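Long-range contacts in transcriptional regulator (LacI family) (Clostridium acetobutylicum ATCC 824, PDB 3G85), which probably acts as a DNA-binding transcription factor of the LacI family, recognising cis-regulatory DNA: residues I14-S19 with A71-N76; S105-D110 with G250-L255. All coordinates share one frame; numbering follows the deposited sequence.

Both contacts build the same subdomain of a periplasmic-binding-protein-like fold and share its parallel sheet. Contact 1 zips neighbouring strands 13-19 and 71-74 together within the sheet; contact 2 lays helix 245-260 over strand 105-109, which is separated from 71-74 by strand 94-97. Their centres are 12 Å apart, and they meet directly where Ile73 CD1 packs 3.5 Å from Cys252 CB, so one helix covers residues of both. In sequence, both segments of contact 1 precede those of contact 2. At the C-terminal end of contact 1, the Asn76 side chain lies about 5 Å from a bound glycerol, probably from the crystallisation liquor.

Contact 1. Residues I14-S19 with A71-N76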
# COMPACT_ATOMS: atom_id res chain seq x y z
N ILE A 14 21.68 6.56 -2.16
CA ILE A 14 20.69 5.58 -1.73
C ILE A 14 19.82 5.18 -2.95
O ILE A 14 19.24 6.06 -3.61
CB ILE A 14 19.74 6.17 -0.68
CG1 ILE A 14 20.54 6.66 0.55
CG2 ILE A 14 18.65 5.14 -0.26
CD1 ILE A 14 19.72 7.56 1.46
N ALA A 15 19.70 3.88 -3.20
CA ALA A 15 18.89 3.40 -4.32
C ALA A 15 17.52 2.92 -3.82
O ALA A 15 17.43 2.16 -2.83
CB ALA A 15 19.61 2.28 -5.07
N LEU A 16 16.47 3.36 -4.51
CA LEU A 16 15.15 2.81 -4.30
C LEU A 16 14.92 1.79 -5.41
O LEU A 16 14.76 2.18 -6.58
CB LEU A 16 14.09 3.90 -4.37
CG LEU A 16 12.63 3.46 -4.26
CD1 LEU A 16 12.34 2.83 -2.87
CD2 LEU A 16 11.73 4.64 -4.54
N TYR A 17 14.94 0.51 -5.05
CA TYR A 17 14.62 -0.53 -6.02
C TYR A 17 13.10 -0.68 -6.17
O TYR A 17 12.43 -0.94 -5.19
CB TYR A 17 15.26 -1.84 -5.60
CG TYR A 17 16.72 -1.83 -5.91
CD1 TYR A 17 17.17 -2.15 -7.19
CD2 TYR A 17 17.66 -1.41 -4.95
CE1 TYR A 17 18.51 -2.12 -7.51
CE2 TYR A 17 19.03 -1.35 -5.25
CZ TYR A 17 19.44 -1.70 -6.56
OH TYR A 17 20.77 -1.67 -6.90
N TRP A 18 12.62 -0.56 -7.42
CA TRP A 18 11.20 -0.45 -7.73
C TRP A 18 10.75 -1.60 -8.64
O TRP A 18 10.98 -1.58 -9.87
CB TRP A 18 10.92 0.90 -8.45
CG TRP A 18 9.45 1.16 -8.58
CD1 TRP A 18 8.65 0.93 -9.66
CD2 TRP A 18 8.60 1.72 -7.56
NE1 TRP A 18 7.34 1.30 -9.37
CE2 TRP A 18 7.29 1.75 -8.08
CE3 TRP A 18 8.81 2.13 -6.22
CZ2 TRP A 18 6.21 2.28 -7.35
CZ3 TRP A 18 7.72 2.61 -5.48
CH2 TRP A 18 6.43 2.67 -6.05
N SER A 19 10.15 -2.60 -8.02
CA SER A 19 9.66 -3.80 -8.74
C SER A 19 8.59 -3.45 -9.82
O SER A 19 7.71 -2.60 -9.61
CB SER A 19 9.09 -4.78 -7.73
OG SER A 19 8.70 -5.96 -8.38
N ALA A 71 23.43 2.46 0.16
CA ALA A 71 22.29 1.87 0.85
C ALA A 71 21.19 1.63 -0.17
O ALA A 71 21.19 2.22 -1.27
CB ALA A 71 21.78 2.83 1.94
N ALA A 72 20.24 0.76 0.17
CA ALA A 72 19.11 0.52 -0.72
C ALA A 72 17.84 0.40 0.08
O ALA A 72 17.86 -0.08 1.22
CB ALA A 72 19.32 -0.75 -1.52
N ILE A 73 16.73 0.78 -0.54
CA ILE A 73 15.39 0.58 0.01
C ILE A 73 14.68 -0.25 -1.05
O ILE A 73 14.70 0.15 -2.23
CB ILE A 73 14.62 1.92 0.12
CG1 ILE A 73 15.37 2.94 1.00
CG2 ILE A 73 13.23 1.65 0.67
CD1 ILE A 73 14.96 4.40 0.78
N ILE A 74 14.05 -1.35 -0.66
CA ILE A 74 13.31 -2.17 -1.62
C ILE A 74 11.85 -1.92 -1.43
O ILE A 74 11.31 -2.26 -0.38
CB ILE A 74 13.53 -3.66 -1.43
CG1 ILE A 74 14.99 -3.99 -1.11
CG2 ILE A 74 12.96 -4.40 -2.67
CD1 ILE A 74 16.06 -3.47 -2.07
N ALA A 75 11.21 -1.32 -2.44
CA ALA A 75 9.80 -0.90 -2.32
C ALA A 75 8.80 -2.05 -2.12
O ALA A 75 7.86 -1.93 -1.33
CB ALA A 75 9.41 -0.05 -3.53
N ASN A 76 8.99 -3.16 -2.85
CA ASN A 76 8.09 -4.31 -2.75
C ASN A 76 8.82 -5.60 -3.06
O ASN A 76 8.74 -6.09 -4.20
CB ASN A 76 6.85 -4.13 -3.70
CG ASN A 76 5.90 -5.33 -3.64
OD1 ASN A 76 5.57 -5.83 -2.56
ND2 ASN A 76 5.47 -5.82 -4.82
O HOH W 1 10.63 -3.32 -5.22
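The ring of Tyr17 meets Ala72 through its edge: the methyl CB lies in the ring plane, 3.8 Å from CE2. Ile74 comes obliquely to the same ring, its CD1 3.9 Å from Tyr17 CD2. The indole of Trp18 is approached obliquely by Ala75, whose CB is 3.5 Å from CE3. With CG anti to the backbone N (chi1 -170°), Trp18 carries its ring to that methyl although its CB points away from segment 71-76; Phe30 of helix 27-40 makes an edge-to-face pair with the indole. Small alanines suit both places because a methyl leaves room for a broad ring next door.

The strands run parallel, and their hydrogen bonds alternate in direction. Ala15 N gives to Ala71 O and Ile73 N to Ala15 O, then Tyr17 N gives to Ile73 O and Ala75 N to Tyr17 O. The last is nearly straight, 170° at the hydrogen. Beyond it the chains spread, and a water bridges the gap, donating to Tyr17 O and accepting from Ser19 N and Asn76 N. On the face of Ile14, Leu16 and Ile73, branched aliphatic chains interlock: Ile73 sends CD1 to Ile14 CG2 (3.9 Å) and CG2 to Leu16 CD1 (3.8 Å). Helix 245-260 covers Ile14 and Ile73 there. At the C-terminal end Asp21 bonds both Ser19 OG and Asn76 ND2, while Arg99 and Asn139 hold Asn76 OD1. Such adjacent parallel strands, with polar residues gathered at their C-terminal ends, are characteristic of the Rossmann-like alpha/beta subdomains of periplasmic-binding-protein folds.

Contact 2. Residues S105-D110 with G250-L255; sequences SSVNVD and GTCISL
Strand 105-109 and segment 250-255 of helix 245-260 run almost antiparallel, at 160° between their N-to-C directions, with axes 8.7 Å apart at closest approach. This is helix-on-sheet packing in the alpha/beta sandwich of the periplasmic-binding-protein-like fold. The strand keeps its backbone polar groups for its neighbours: the backbone of Val107 bonds to Leu96 and Asn98, within and just past strand 94-97, and that of Ser106 to Thr268 and Ile270, just before and within strand 269-272. What faces the helix is largely apolar side chain.

Val107 is central. Its CB points at the helix, and one branch does most of the work: CG2, placed anti to the carbonyl carbon by a chi1 of 176°, projects between residues a helical turn apart, reaching Leu255 CD1 on one turn and Thr251 CG2, 4.0 Å away, on the turn before. A beta-branched valine suits a strand and offers a compact, blunt surface to a helix. Thr251 can turn a methyl inward because its OG1 is occupied by the carbonyl oxygen of Glu247, the usual bond of a helical threonine. Leu255, with its longer side chain, reaches across to Ser105 and Ser106, its CD1 4.0 Å from Ser106 O; Ser105 OG bonds instead to Asn266 and Thr268. Cys252, slim and weakly polar, packs beside Val107, its SG lying 3.8 Å from CG2 and 3.9 Å from CB of that valine.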
# COMPACT_ATOMS: atom_id res chain seq x y z
N SER A 105 16.36 -4.30 8.61
CA SER A 105 15.53 -3.19 9.09
C SER A 105 14.39 -2.91 8.09
O SER A 105 14.47 -3.24 6.86
CB SER A 105 16.40 -1.94 9.34
OG SER A 105 17.42 -2.20 10.34
N SER A 106 13.31 -2.34 8.59
CA SER A 106 12.12 -2.17 7.79
C SER A 106 11.31 -0.98 8.25
O SER A 106 11.38 -0.56 9.42
CB SER A 106 11.25 -3.45 7.80
OG SER A 106 10.79 -3.75 9.12
N VAL A 107 10.55 -0.40 7.30
CA VAL A 107 9.56 0.61 7.61
C VAL A 107 8.22 0.06 7.07
O VAL A 107 8.08 -0.19 5.85
CB VAL A 107 9.95 2.00 6.96
CG1 VAL A 107 8.90 3.04 7.16
CG2 VAL A 107 11.27 2.54 7.54
N ASN A 108 7.27 -0.16 7.96
CA ASN A 108 6.05 -0.91 7.65
C ASN A 108 4.83 -0.17 8.13
O ASN A 108 4.95 0.83 8.84
CB ASN A 108 6.04 -2.30 8.32
CG ASN A 108 7.33 -3.09 8.11
OD1 ASN A 108 7.79 -3.77 9.04
ND2 ASN A 108 7.93 -3.00 6.96
N VAL A 109 3.65 -0.62 7.71
CA VAL A 109 2.43 -0.04 8.24
C VAL A 109 1.65 -1.18 8.88
O VAL A 109 1.85 -2.35 8.53
CB VAL A 109 1.65 0.76 7.13
CG1 VAL A 109 1.11 -0.23 6.07
CG2 VAL A 109 0.52 1.65 7.74
N ASP A 110 0.80 -0.90 9.85
CA ASP A 110 0.03 -2.02 10.45
C ASP A 110 -1.16 -2.39 9.58
O ASP A 110 -2.24 -1.82 9.70
CB ASP A 110 -0.42 -1.75 11.88
CG ASP A 110 -0.85 -3.06 12.61
OD1 ASP A 110 -1.39 -3.99 11.96
OD2 ASP A 110 -0.64 -3.17 13.83
N GLY A 250 10.45 9.01 3.81
CA GLY A 250 11.35 9.90 4.56
C GLY A 250 12.02 9.13 5.68
O GLY A 250 13.23 9.26 5.92
N THR A 251 11.24 8.31 6.39
CA THR A 251 11.81 7.53 7.52
C THR A 251 12.86 6.50 7.07
O THR A 251 13.83 6.22 7.79
CB THR A 251 10.70 6.86 8.35
OG1 THR A 251 9.87 7.86 8.91
CG2 THR A 251 11.29 6.04 9.49
N CYS A 252 12.67 5.93 5.87
CA CYS A 252 13.70 5.08 5.26
C CYS A 252 15.06 5.78 5.21
O CYS A 252 16.07 5.19 5.59
CB CYS A 252 13.26 4.62 3.85
SG CYS A 252 11.93 3.41 3.86
N ILE A 253 15.10 7.03 4.75
CA ILE A 253 16.36 7.80 4.73
C ILE A 253 16.96 7.97 6.14
O ILE A 253 18.17 7.84 6.31
CB ILE A 253 16.14 9.19 4.09
CG1 ILE A 253 15.68 9.02 2.63
CG2 ILE A 253 17.37 10.12 4.29
CD1 ILE A 253 15.53 10.33 1.87
N SER A 254 16.11 8.26 7.13
CA SER A 254 16.55 8.40 8.52
C SER A 254 17.25 7.15 8.99
O SER A 254 18.32 7.25 9.63
CB SER A 254 15.37 8.64 9.48
OG SER A 254 14.75 9.88 9.22
N LEU A 255 16.62 6.00 8.74
CA LEU A 255 17.18 4.71 9.10
C LEU A 255 18.51 4.48 8.38
O LEU A 255 19.49 4.06 9.00
CB LEU A 255 16.23 3.57 8.76
CG LEU A 255 14.96 3.36 9.56
CD1 LEU A 255 14.44 1.95 9.27
CD2 LEU A 255 15.25 3.53 11.06